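Side-chain contacts in L-ornithine N(5)-monooxygenase (Pseudomonas aeruginosa, PDB 3S5W), which catalyses the FAD-dependent and NADPH-dependent hydroxylation of L-ornithine to N(5)-hydroxyornithine, the first step in making the hydroxamate siderophore pyoverdin: residues A[211-216]-A[240-245]; A[196-201]-A[349-354]; A[283-288]-A[295-300]. One frame throughout, in Å; residues are numbered along the deposited sequence. Where two conformers were deposited one is given.

Overall arrangement
Coming from the N terminus, the chain first passes through 196-201, which waits almost 150 residues for its partner: contact 2 closes only when strand 348-355 is reached, and contacts 1 and 3 both fall within that long loop. Contact 1 closes first, joining 211-216, just after strand 207-209, to helix 237-249, just after strand 228-233. Contact 3 follows in series, a short closure between helices 279-287 and 290-299. No loops cross. Contacts 1 and 2 lie on the same side of the chain's centre, their centres about 19 Å apart, whereas contacts 1 and 3 lie on opposite sides, about 33 Å between centres. Contact 2 ties the antiparallel three-stranded sheet to the loop leading into strand 207-209.

Contact 1: residues A[211-216]-A[240-245]; sequences SQYLEH and AEAFID
Tyr213 and Ala242 bring the two backbones closest, 8.0 Å between their CA atoms. Tyr213 opens the short helix 213-217, with Gln212 at its N-cap position, while 240-245 is the middle of the longer helix 237-249. Tyr213 spans most of the gap, and Asp245, also directed across, meets its hydroxyl. Tyr213 puts its ring there by turning CG anti to the backbone N (chi1 176°), with CB already directed at the other helix. The CE2 side of the ring passes Ala242 CB obliquely at 4.3 Å. Beyond it the hydroxyl donates to Asp245, OH to OD2 2.7 Å, using the anti lone pair of OD2, the one away from the other carboxylate oxygen. Ring and carboxylate planes stand 70° apart, so the carboxylate does not lie flat along the ring; OD2 sits near the ring plane at its edge, 3.2 Å from Tyr213 CE1. All three residues are buried, and this bond gives the phenol and the carboxylate a polar partner in the interior. Val78 packs on both Tyr213 and Asp245. Helix 237-249 starts within the NADP(+)-binding run Gly235 to Ser238, reached from strand 228-233 by a glycine-rich turn: the strand-turn-helix unit of a Rossmann-type fold.

Contact 2: residues A[196-201]-A[349-354]; sequences QVFRAL and IELALR
Leu201 and Phe198 reach from a loop to Ile349 and Leu351 on the middle strand of a three-stranded antiparallel beta-meander, 337-345, 348-355 and 361-366. The meander is inserted in the sequence between strands 332-334 and 368-371 of the parallel NADP-binding sheet, as in related flavoproteins with two dinucleotide-binding domains. The loop, 196-201, runs between strands 191-192 and 207-209. The backbones stay well apart, with 9.3 Å between the CA atoms of Leu201 and Ile349, so side chains alone make the contact, and it is wholly apolar.

Leu201 can be followed outwards. Its CB points at the strand, and CG stands anti to the carbonyl carbon (chi1 -79°). Neither CB nor CG comes within contact distance of Ile349; the work is done by the two methyls at the fork. CD1 meets the branch methyl CG2 of Ile349 at 4.1 Å, and CD2 meets the end methyl CD1 of Ile349 at the same separation. The two side chains run antiparallel alongside one another, so that each methyl of one has its own methyl on the other.

Ala342 of strand 337-345 packs against Leu201, Phe198 and Leu351 alike, while Val369 of the parallel sheet touches Phe198 and Ile349. The Phe198 end of the contact is the one near the bound NADP, about 7 Å from that side chain. The ring lies roughly perpendicular to Leu351 and is met obliquely by one methyl, with Leu351 CD2 3.9 Å from CE1 and 4.0 Å from CZ of Phe198.

Contact 3: residues A[283-288]-A[295-300]; sequences DLIYSR and RLLREY
Ile285 and Leu297 form the inner part of a small apolar contact near the protein surface, between the consecutive helices 279-287 and 290-299. The short segment axes approach to 11.7 Å and their directions differ by 132°, so the second helix doubles back at a slant. Ile285 runs CG1 anti to the backbone N (chi1 -169°), which carries CD1 across to the fork of Leu297: Ile285 CD1 lies 3.9 Å from Leu297 CG and 4.0 Å from its CD2, the two side chains roughly square to each other. Beside them Leu296 sends a single methyl, CD1, among Leu284 and Ile285 of the first helix and Arg288 just after it: it lies 4.2 Å from both Leu284 CD1 and Arg288 CG, and 4.4 Å from Ile285 CG1. The Arg288 guanidinium folds back, one face against Leu284 CD2, toward its rim. Within the segments, Ser287 OG donates to Leu284 O at 2.6 Å, and Arg295 NH1 forms a salt bridge with Glu299 OE1 one turn on, 2.8 Å long. Arg293 links the helices through NE and NH2, bonded to the carbonyls of Ile285 and Tyr286, while Leu297 packs on Gln419 of helix 419-422 and on Leu424 just beyond it.

Contact 1: residues A[211-216]-A[240-245]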
loop_
_atom_site.group_PDB
_atom_site.type_symbol
_atom_site.label_atom_id
_atom_site.label_comp_id
_atom_site.label_asym_id
_atom_site.label_seq_id
_atom_site.Cartn_x
_atom_site.Cartn_y
_atom_site.Cartn_z
ATOM N N SER A 211 -4.429 -1.209 -9.298
ATOM C CA SER A 211 -2.967 -1.128 -9.120
ATOM C C SER A 211 -2.202 -1.139 -10.462
ATOM O O SER A 211 -1.056 -0.712 -10.504
ATOM C CB SER A 211 -2.448 -2.262 -8.208
ATOM O OG SER A 211 -2.736 -3.530 -8.827
ATOM N N GLN A 212 -2.839 -1.614 -11.541
ATOM C CA GLN A 212 -2.237 -1.606 -12.889
ATOM C C GLN A 212 -2.889 -0.614 -13.857
ATOM O O GLN A 212 -2.739 -0.722 -15.079
ATOM C CB GLN A 212 -2.243 -3.039 -13.463
ATOM C CG GLN A 212 -1.248 -3.933 -12.722
ATOM C CD GLN A 212 0.204 -3.542 -13.001
ATOM O OE1 GLN A 212 0.860 -2.933 -12.163
ATOM N NE2 GLN A 212 0.695 -3.860 -14.213
ATOM N N TYR A 213 -3.595 0.377 -13.310
ATOM C CA TYR A 213 -4.461 1.239 -14.131
ATOM C C TYR A 213 -3.728 1.867 -15.335
ATOM O O TYR A 213 -4.165 1.744 -16.484
ATOM C CB TYR A 213 -5.078 2.330 -13.227
ATOM C CG TYR A 213 -5.914 3.338 -13.943
ATOM C CD1 TYR A 213 -5.338 4.531 -14.439
ATOM C CD2 TYR A 213 -7.295 3.124 -14.133
ATOM C CE1 TYR A 213 -6.122 5.487 -15.124
ATOM C CE2 TYR A 213 -8.086 4.084 -14.812
ATOM C CZ TYR A 213 -7.490 5.263 -15.291
ATOM O OH TYR A 213 -8.233 6.196 -15.954
ATOM N N LEU A 214 -2.615 2.541 -15.066
ATOM C CA LEU A 214 -1.925 3.321 -16.113
ATOM C C LEU A 214 -1.338 2.432 -17.205
ATOM O O LEU A 214 -1.293 2.813 -18.381
ATOM C CB LEU A 214 -0.866 4.235 -15.494
ATOM C CG LEU A 214 -1.398 5.570 -14.936
ATOM C CD1 LEU A 214 -0.278 6.357 -14.240
ATOM C CD2 LEU A 214 -2.090 6.438 -15.991
ATOM N N GLU A 215 -0.958 1.221 -16.817
ATOM C CA GLU A 215 -0.408 0.229 -17.753
ATOM C C GLU A 215 -1.446 -0.228 -18.799
ATOM O O GLU A 215 -1.116 -0.407 -19.973
ATOM C CB GLU A 215 0.149 -0.978 -16.978
ATOM C CG GLU A 215 0.753 -2.067 -17.869
ATOM C CD GLU A 215 2.175 -1.723 -18.327
ATOM O OE1 GLU A 215 2.504 -0.509 -18.470
ATOM O OE2 GLU A 215 2.974 -2.669 -18.524
ATOM N N HIS A 216 -2.697 -0.377 -18.377
ATOM C CA HIS A 216 -3.761 -0.838 -19.271
ATOM C C HIS A 216 -4.454 0.284 -19.985
ATOM O O HIS A 216 -4.945 0.076 -21.087
ATOM C CB HIS A 216 -4.802 -1.643 -18.518
ATOM C CG HIS A 216 -4.331 -2.996 -18.146
ATOM N ND1 HIS A 216 -3.639 -3.243 -16.980
ATOM C CD2 HIS A 216 -4.433 -4.181 -18.789
ATOM C CE1 HIS A 216 -3.324 -4.524 -16.928
ATOM N NE2 HIS A 216 -3.804 -5.117 -18.006
ATOM N N ALA A 240 -13.085 5.971 -6.919
ATOM C CA ALA A 240 -13.371 7.394 -7.148
ATOM C C ALA A 240 -12.287 8.048 -8.023
ATOM O O ALA A 240 -12.609 8.840 -8.908
ATOM C CB ALA A 240 -13.471 8.143 -5.825
ATOM N N GLU A 241 -11.030 7.730 -7.759
ATOM C CA GLU A 241 -9.935 8.318 -8.585
ATOM C C GLU A 241 -9.977 7.789 -10.009
ATOM O O GLU A 241 -9.821 8.547 -10.955
ATOM C CB GLU A 241 -8.576 8.058 -7.935
ATOM C CG GLU A 241 -8.402 8.959 -6.686
ATOM C CD GLU A 241 -7.035 8.869 -6.015
ATOM O OE1 GLU A 241 -6.192 8.014 -6.419
ATOM O OE2 GLU A 241 -6.789 9.684 -5.079
ATOM N N ALA A 242 -10.184 6.478 -10.156
ATOM C CA ALA A 242 -10.369 5.877 -11.485
ATOM C C ALA A 242 -11.523 6.524 -12.236
ATOM O O ALA A 242 -11.397 6.909 -13.421
ATOM C CB ALA A 242 -10.608 4.359 -11.355
ATOM N N PHE A 243 -12.667 6.672 -11.565
ATOM C CA PHE A 243 -13.780 7.323 -12.217
ATOM C C PHE A 243 -13.470 8.736 -12.706
ATOM O O PHE A 243 -13.844 9.107 -13.807
ATOM C CB PHE A 243 -14.999 7.403 -11.291
ATOM C CG PHE A 243 -16.182 8.069 -11.929
ATOM C CD1 PHE A 243 -16.995 7.358 -12.827
ATOM C CD2 PHE A 243 -16.499 9.404 -11.627
ATOM C CE1 PHE A 243 -18.102 7.984 -13.437
ATOM C CE2 PHE A 243 -17.594 10.046 -12.218
ATOM C CZ PHE A 243 -18.411 9.314 -13.133
ATOM N N ILE A 244 -12.848 9.541 -11.862
ATOM C CA ILE A 244 -12.621 10.943 -12.212
ATOM C C ILE A 244 -11.583 11.012 -13.361
ATOM O O ILE A 244 -11.710 11.840 -14.306
ATOM C CB ILE A 244 -12.179 11.729 -10.938
ATOM C CG1 ILE A 244 -13.415 12.104 -10.110
ATOM C CG2 ILE A 244 -11.317 12.956 -11.281
ATOM C CD1 ILE A 244 -14.491 13.003 -10.861
ATOM N N ASP A 245 -10.568 10.152 -13.296
ATOM C CA ASP A 245 -9.633 10.105 -14.415
ATOM C C ASP A 245 -10.301 9.749 -15.760
ATOM O O ASP A 245 -10.048 10.402 -16.776
ATOM C CB ASP A 245 -8.481 9.152 -14.160
ATOM C CG ASP A 245 -7.310 9.439 -15.078
ATOM O OD1 ASP A 245 -6.780 10.566 -15.009
ATOM O OD2 ASP A 245 -6.924 8.547 -15.840
#

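Contact 2: residues A[196-201]-A[349-354]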
loop_
_atom_site.group_PDB
_atom_site.type_symbol
_atom_site.label_atom_id
_atom_site.label_comp_id
_atom_site.label_asym_id
_atom_site.label_seq_id
_atom_site.Cartn_x
_atom_site.Cartn_y
_atom_site.Cartn_z
ATOM N N GLN A 196 -14.085 -13.055 -6.069
ATOM C CA GLN A 196 -13.998 -14.406 -6.623
ATOM C C GLN A 196 -14.550 -14.512 -8.034
ATOM O O GLN A 196 -13.980 -15.206 -8.880
ATOM C CB GLN A 196 -14.589 -15.460 -5.674
ATOM C CG GLN A 196 -14.231 -16.928 -6.102
ATOM C CD GLN A 196 -15.072 -17.389 -7.293
ATOM O OE1 GLN A 196 -16.199 -16.920 -7.472
ATOM N NE2 GLN A 196 -14.537 -18.315 -8.104
ATOM N N VAL A 197 -15.649 -13.822 -8.289
ATOM C CA VAL A 197 -16.295 -13.835 -9.612
ATOM C C VAL A 197 -15.350 -13.445 -10.766
ATOM O O VAL A 197 -15.609 -13.779 -11.921
ATOM C CB VAL A 197 -17.638 -13.006 -9.633
ATOM C CG1 VAL A 197 -17.420 -11.464 -9.485
ATOM C CG2 VAL A 197 -18.471 -13.334 -10.871
ATOM N N PHE A 198 -14.289 -12.704 -10.458
ATOM C CA PHE A 198 -13.371 -12.287 -11.512
ATOM C C PHE A 198 -12.155 -13.177 -11.627
ATOM O O PHE A 198 -11.353 -12.962 -12.532
ATOM C CB PHE A 198 -12.937 -10.828 -11.322
ATOM C CG PHE A 198 -14.034 -9.878 -11.604
ATOM C CD1 PHE A 198 -14.365 -9.575 -12.919
ATOM C CD2 PHE A 198 -14.760 -9.327 -10.568
ATOM C CE1 PHE A 198 -15.399 -8.725 -13.206
ATOM C CE2 PHE A 198 -15.794 -8.455 -10.829
ATOM C CZ PHE A 198 -16.120 -8.156 -12.162
ATOM N N ARG A 199 -11.995 -14.163 -10.738
ATOM C CA ARG A 199 -10.773 -15.005 -10.730
ATOM C C ARG A 199 -10.571 -15.825 -12.011
ATOM O O ARG A 199 -9.424 -16.025 -12.480
ATOM C CB ARG A 199 -10.718 -15.868 -9.462
ATOM C CG ARG A 199 -10.459 -15.008 -8.227
ATOM C CD ARG A 199 -10.688 -15.691 -6.911
ATOM N NE ARG A 199 -10.815 -14.691 -5.839
ATOM C CZ ARG A 199 -10.995 -14.977 -4.561
ATOM N NH1 ARG A 199 -11.065 -16.242 -4.155
ATOM N NH2 ARG A 199 -11.101 -13.996 -3.684
ATOM N N ALA A 200 -11.686 -16.278 -12.586
ATOM C CA ALA A 200 -11.696 -17.039 -13.856
ATOM C C ALA A 200 -11.216 -16.199 -15.036
ATOM O O ALA A 200 -10.861 -16.738 -16.085
ATOM C CB ALA A 200 -13.062 -17.565 -14.157
ATOM N N LEU A 201 -11.225 -14.878 -14.869
ATOM C CA LEU A 201 -10.862 -13.975 -15.947
ATOM C C LEU A 201 -9.419 -13.501 -15.832
ATOM O O LEU A 201 -9.006 -12.615 -16.604
ATOM C CB LEU A 201 -11.851 -12.785 -16.030
ATOM C CG LEU A 201 -13.204 -13.044 -16.703
ATOM C CD1 LEU A 201 -14.285 -12.040 -16.286
ATOM C CD2 LEU A 201 -13.039 -13.008 -18.215
ATOM N N ILE A 349 -16.588 -7.876 -21.851
ATOM C CA ILE A 349 -16.797 -8.587 -20.604
ATOM C C ILE A 349 -18.265 -8.375 -20.212
ATOM O O ILE A 349 -18.703 -7.234 -19.972
ATOM C CB ILE A 349 -15.813 -8.125 -19.460
ATOM C CG1 ILE A 349 -14.348 -8.243 -19.924
ATOM C CG2 ILE A 349 -16.064 -8.898 -18.151
ATOM C CD1 ILE A 349 -13.931 -9.661 -20.389
ATOM N N GLU A 350 -19.015 -9.473 -20.155
ATOM C CA GLU A 350 -20.434 -9.402 -19.855
ATOM C C GLU A 350 -20.610 -9.568 -18.346
ATOM O O GLU A 350 -20.117 -10.519 -17.759
ATOM C CB GLU A 350 -21.194 -10.485 -20.666
ATOM C CG GLU A 350 -22.673 -10.502 -20.400
ATOM C CD GLU A 350 -23.363 -11.587 -21.191
ATOM O OE1 GLU A 350 -23.437 -11.476 -22.427
ATOM O OE2 GLU A 350 -23.802 -12.559 -20.566
ATOM N N LEU A 351 -21.281 -8.614 -17.704
ATOM C CA LEU A 351 -21.466 -8.673 -16.262
ATOM C C LEU A 351 -22.949 -8.815 -15.991
ATOM O O LEU A 351 -23.739 -8.051 -16.538
ATOM C CB LEU A 351 -20.990 -7.372 -15.582
ATOM C CG LEU A 351 -19.513 -6.972 -15.677
ATOM C CD1 LEU A 351 -19.247 -5.760 -14.754
ATOM C CD2 LEU A 351 -18.576 -8.129 -15.325
ATOM N N ALA A 352 -23.298 -9.790 -15.153
ATOM C CA ALA A 352 -24.661 -9.948 -14.665
ATOM C C ALA A 352 -24.717 -9.211 -13.329
ATOM O O ALA A 352 -24.020 -9.565 -12.375
ATOM C CB ALA A 352 -25.035 -11.441 -14.525
ATOM N N LEU A 353 -25.535 -8.162 -13.303
ATOM C CA LEU A 353 -25.561 -7.195 -12.208
ATOM C C LEU A 353 -26.872 -7.259 -11.398
ATOM O O LEU A 353 -27.976 -7.046 -11.947
ATOM C CB LEU A 353 -25.343 -5.795 -12.752
ATOM C CG LEU A 353 -24.038 -5.541 -13.532
ATOM C CD1 LEU A 353 -24.107 -4.121 -14.089
ATOM C CD2 LEU A 353 -22.798 -5.737 -12.695
ATOM N N ARG A 354 -26.740 -7.573 -10.118
ATOM C CA ARG A 354 -27.909 -7.683 -9.242
ATOM C C ARG A 354 -28.072 -6.370 -8.491
ATOM O O ARG A 354 -27.196 -5.987 -7.721
ATOM C CB ARG A 354 -27.735 -8.841 -8.248
ATOM C CG ARG A 354 -28.920 -9.042 -7.278
ATOM C CD ARG A 354 -30.121 -9.699 -7.943
ATOM N NE ARG A 354 -29.818 -11.059 -8.375
ATOM C CZ ARG A 354 -30.632 -11.822 -9.109
ATOM N NH1 ARG A 354 -31.806 -11.355 -9.522
ATOM N NH2 ARG A 354 -30.251 -13.042 -9.454
#

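Contact 3: residues A[283-288]-A[295-300]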
loop_
_atom_site.group_PDB
_atom_site.type_symbol
_atom_site.label_atom_id
_atom_site.label_comp_id
_atom_site.label_asym_id
_atom_site.label_seq_id
_atom_site.Cartn_x
_atom_site.Cartn_y
_atom_site.Cartn_z
ATOM N N ASP A 283 0.549 1.828 21.063
ATOM C CA ASP A 283 0.695 1.241 22.410
ATOM C C ASP A 283 -0.655 0.869 22.989
ATOM O O ASP A 283 -0.826 -0.207 23.596
ATOM C CB ASP A 283 1.381 2.234 23.357
ATOM C CG ASP A 283 2.883 2.283 23.175
ATOM O OD1 ASP A 283 3.481 3.312 23.552
ATOM O OD2 ASP A 283 3.485 1.302 22.661
ATOM N N LEU A 284 -1.636 1.752 22.783
ATOM C CA LEU A 284 -2.961 1.553 23.330
ATOM C C LEU A 284 -3.637 0.294 22.747
ATOM O O LEU A 284 -4.082 -0.563 23.494
ATOM C CB LEU A 284 -3.817 2.807 23.088
ATOM C CG LEU A 284 -5.233 2.910 23.683
ATOM C CD1 LEU A 284 -6.251 2.126 22.902
ATOM C CD2 LEU A 284 -5.248 2.524 25.171
ATOM N N ILE A 285 -3.725 0.197 21.422
ATOM C CA ILE A 285 -4.378 -0.958 20.821
ATOM C C ILE A 285 -3.634 -2.270 21.128
ATOM O O ILE A 285 -4.266 -3.293 21.422
ATOM C CB ILE A 285 -4.690 -0.787 19.298
ATOM C CG1 ILE A 285 -5.614 -1.924 18.805
ATOM C CG2 ILE A 285 -3.407 -0.608 18.465
ATOM C CD1 ILE A 285 -6.306 -1.652 17.458
ATOM N N TYR A 286 -2.303 -2.215 21.085
ATOM C CA TYR A 286 -1.492 -3.385 21.434
ATOM C C TYR A 286 -1.749 -3.904 22.872
ATOM O O TYR A 286 -1.769 -5.107 23.100
ATOM C CB TYR A 286 -0.010 -3.117 21.239
ATOM C CG TYR A 286 0.742 -4.431 21.165
ATOM C CD1 TYR A 286 1.308 -5.008 22.321
ATOM C CD2 TYR A 286 0.818 -5.141 19.955
ATOM C CE1 TYR A 286 1.967 -6.248 22.254
ATOM C CE2 TYR A 286 1.473 -6.374 19.882
ATOM C CZ TYR A 286 2.042 -6.921 21.035
ATOM O OH TYR A 286 2.690 -8.143 20.945
ATOM N N SER A 287 -1.942 -2.985 23.815
ATOM C CA SER A 287 -2.311 -3.308 25.208
ATOM C C SER A 287 -3.702 -3.946 25.385
ATOM O O SER A 287 -3.978 -4.554 26.435
ATOM C CB SER A 287 -2.200 -2.058 26.091
ATOM O OG SER A 287 -3.348 -1.221 25.947
ATOM N N ARG A 288 -4.580 -3.818 24.385
ATOM C CA ARG A 288 -5.961 -4.294 24.528
ATOM C C ARG A 288 -6.102 -5.766 24.220
ATOM O O ARG A 288 -5.306 -6.320 23.473
ATOM C CB ARG A 288 -6.950 -3.501 23.662
ATOM C CG ARG A 288 -7.069 -2.036 24.025
ATOM C CD ARG A 288 -7.190 -1.824 25.521
ATOM N NE ARG A 288 -7.707 -0.500 25.821
ATOM C CZ ARG A 288 -7.326 0.238 26.856
ATOM N NH1 ARG A 288 -6.389 -0.205 27.692
ATOM N NH2 ARG A 288 -7.860 1.440 27.039
ATOM N N ARG A 295 -13.085 -4.371 18.119
ATOM C CA ARG A 295 -14.107 -3.329 18.301
ATOM C C ARG A 295 -13.579 -1.934 17.862
ATOM O O ARG A 295 -14.254 -1.219 17.103
ATOM C CB ARG A 295 -14.600 -3.276 19.768
ATOM C CG ARG A 295 -15.922 -2.492 19.939
ATOM C CD ARG A 295 -16.187 -1.961 21.358
ATOM N NE ARG A 295 -15.133 -1.096 21.908
ATOM C CZ ARG A 295 -14.874 0.170 21.552
ATOM N NH1 ARG A 295 -15.554 0.778 20.585
ATOM N NH2 ARG A 295 -13.894 0.824 22.158
ATOM N N LEU A 296 -12.404 -1.560 18.363
ATOM C CA LEU A 296 -11.733 -0.300 17.956
ATOM C C LEU A 296 -11.552 -0.225 16.444
ATOM O O LEU A 296 -11.868 0.799 15.824
ATOM C CB LEU A 296 -10.390 -0.120 18.672
ATOM C CG LEU A 296 -10.417 0.198 20.178
ATOM C CD1 LEU A 296 -9.076 -0.184 20.822
ATOM C CD2 LEU A 296 -10.804 1.681 20.456
ATOM N N LEU A 297 -11.113 -1.327 15.836
ATOM C CA LEU A 297 -10.892 -1.326 14.376
ATOM C C LEU A 297 -12.181 -1.175 13.588
ATOM O O LEU A 297 -12.195 -0.484 12.559
ATOM C CB LEU A 297 -10.070 -2.547 13.922
ATOM C CG LEU A 297 -8.627 -2.529 14.440
ATOM C CD1 LEU A 297 -7.986 -3.932 14.381
ATOM C CD2 LEU A 297 -7.759 -1.515 13.684
ATOM N N ARG A 298 -13.258 -1.829 14.053
ATOM C CA ARG A 298 -14.582 -1.660 13.475
ATOM C C ARG A 298 -15.068 -0.199 13.640
ATOM O O ARG A 298 -15.563 0.406 12.672
ATOM C CB ARG A 298 -15.559 -2.612 14.172
ATOM C CG ARG A 298 -16.783 -3.050 13.372
ATOM C CD ARG A 298 -17.185 -4.524 13.736
ATOM N NE ARG A 298 -17.290 -4.727 15.189
ATOM C CZ ARG A 298 -16.605 -5.621 15.910
ATOM N NH1 ARG A 298 -15.754 -6.469 15.339
ATOM N NH2 ARG A 298 -16.783 -5.666 17.219
ATOM N N GLU A 299 -14.937 0.348 14.857
ATOM C CA GLU A 299 -15.395 1.724 15.138
ATOM C C GLU A 299 -14.768 2.754 14.181
ATOM O O GLU A 299 -15.417 3.699 13.756
ATOM C CB GLU A 299 -15.080 2.126 16.586
ATOM C CG GLU A 299 -15.707 3.500 17.009
ATOM C CD GLU A 299 -15.297 3.978 18.417
ATOM O OE1 GLU A 299 -14.803 3.159 19.228
ATOM O OE2 GLU A 299 -15.454 5.197 18.727
ATOM N N TYR A 300 -13.480 2.587 13.904
ATOM C CA TYR A 300 -12.714 3.575 13.127
ATOM C C TYR A 300 -12.423 3.115 11.697
ATOM O O TYR A 300 -11.536 3.654 11.038
ATOM C CB TYR A 300 -11.412 3.902 13.869
ATOM C CG TYR A 300 -11.622 4.746 15.121
ATOM C CD1 TYR A 300 -11.674 6.139 15.033
ATOM C CD2 TYR A 300 -11.774 4.150 16.382
ATOM C CE1 TYR A 300 -11.878 6.930 16.158
ATOM C CE2 TYR A 300 -11.961 4.935 17.526
ATOM C CZ TYR A 300 -12.015 6.326 17.404
ATOM O OH TYR A 300 -12.197 7.131 18.513
#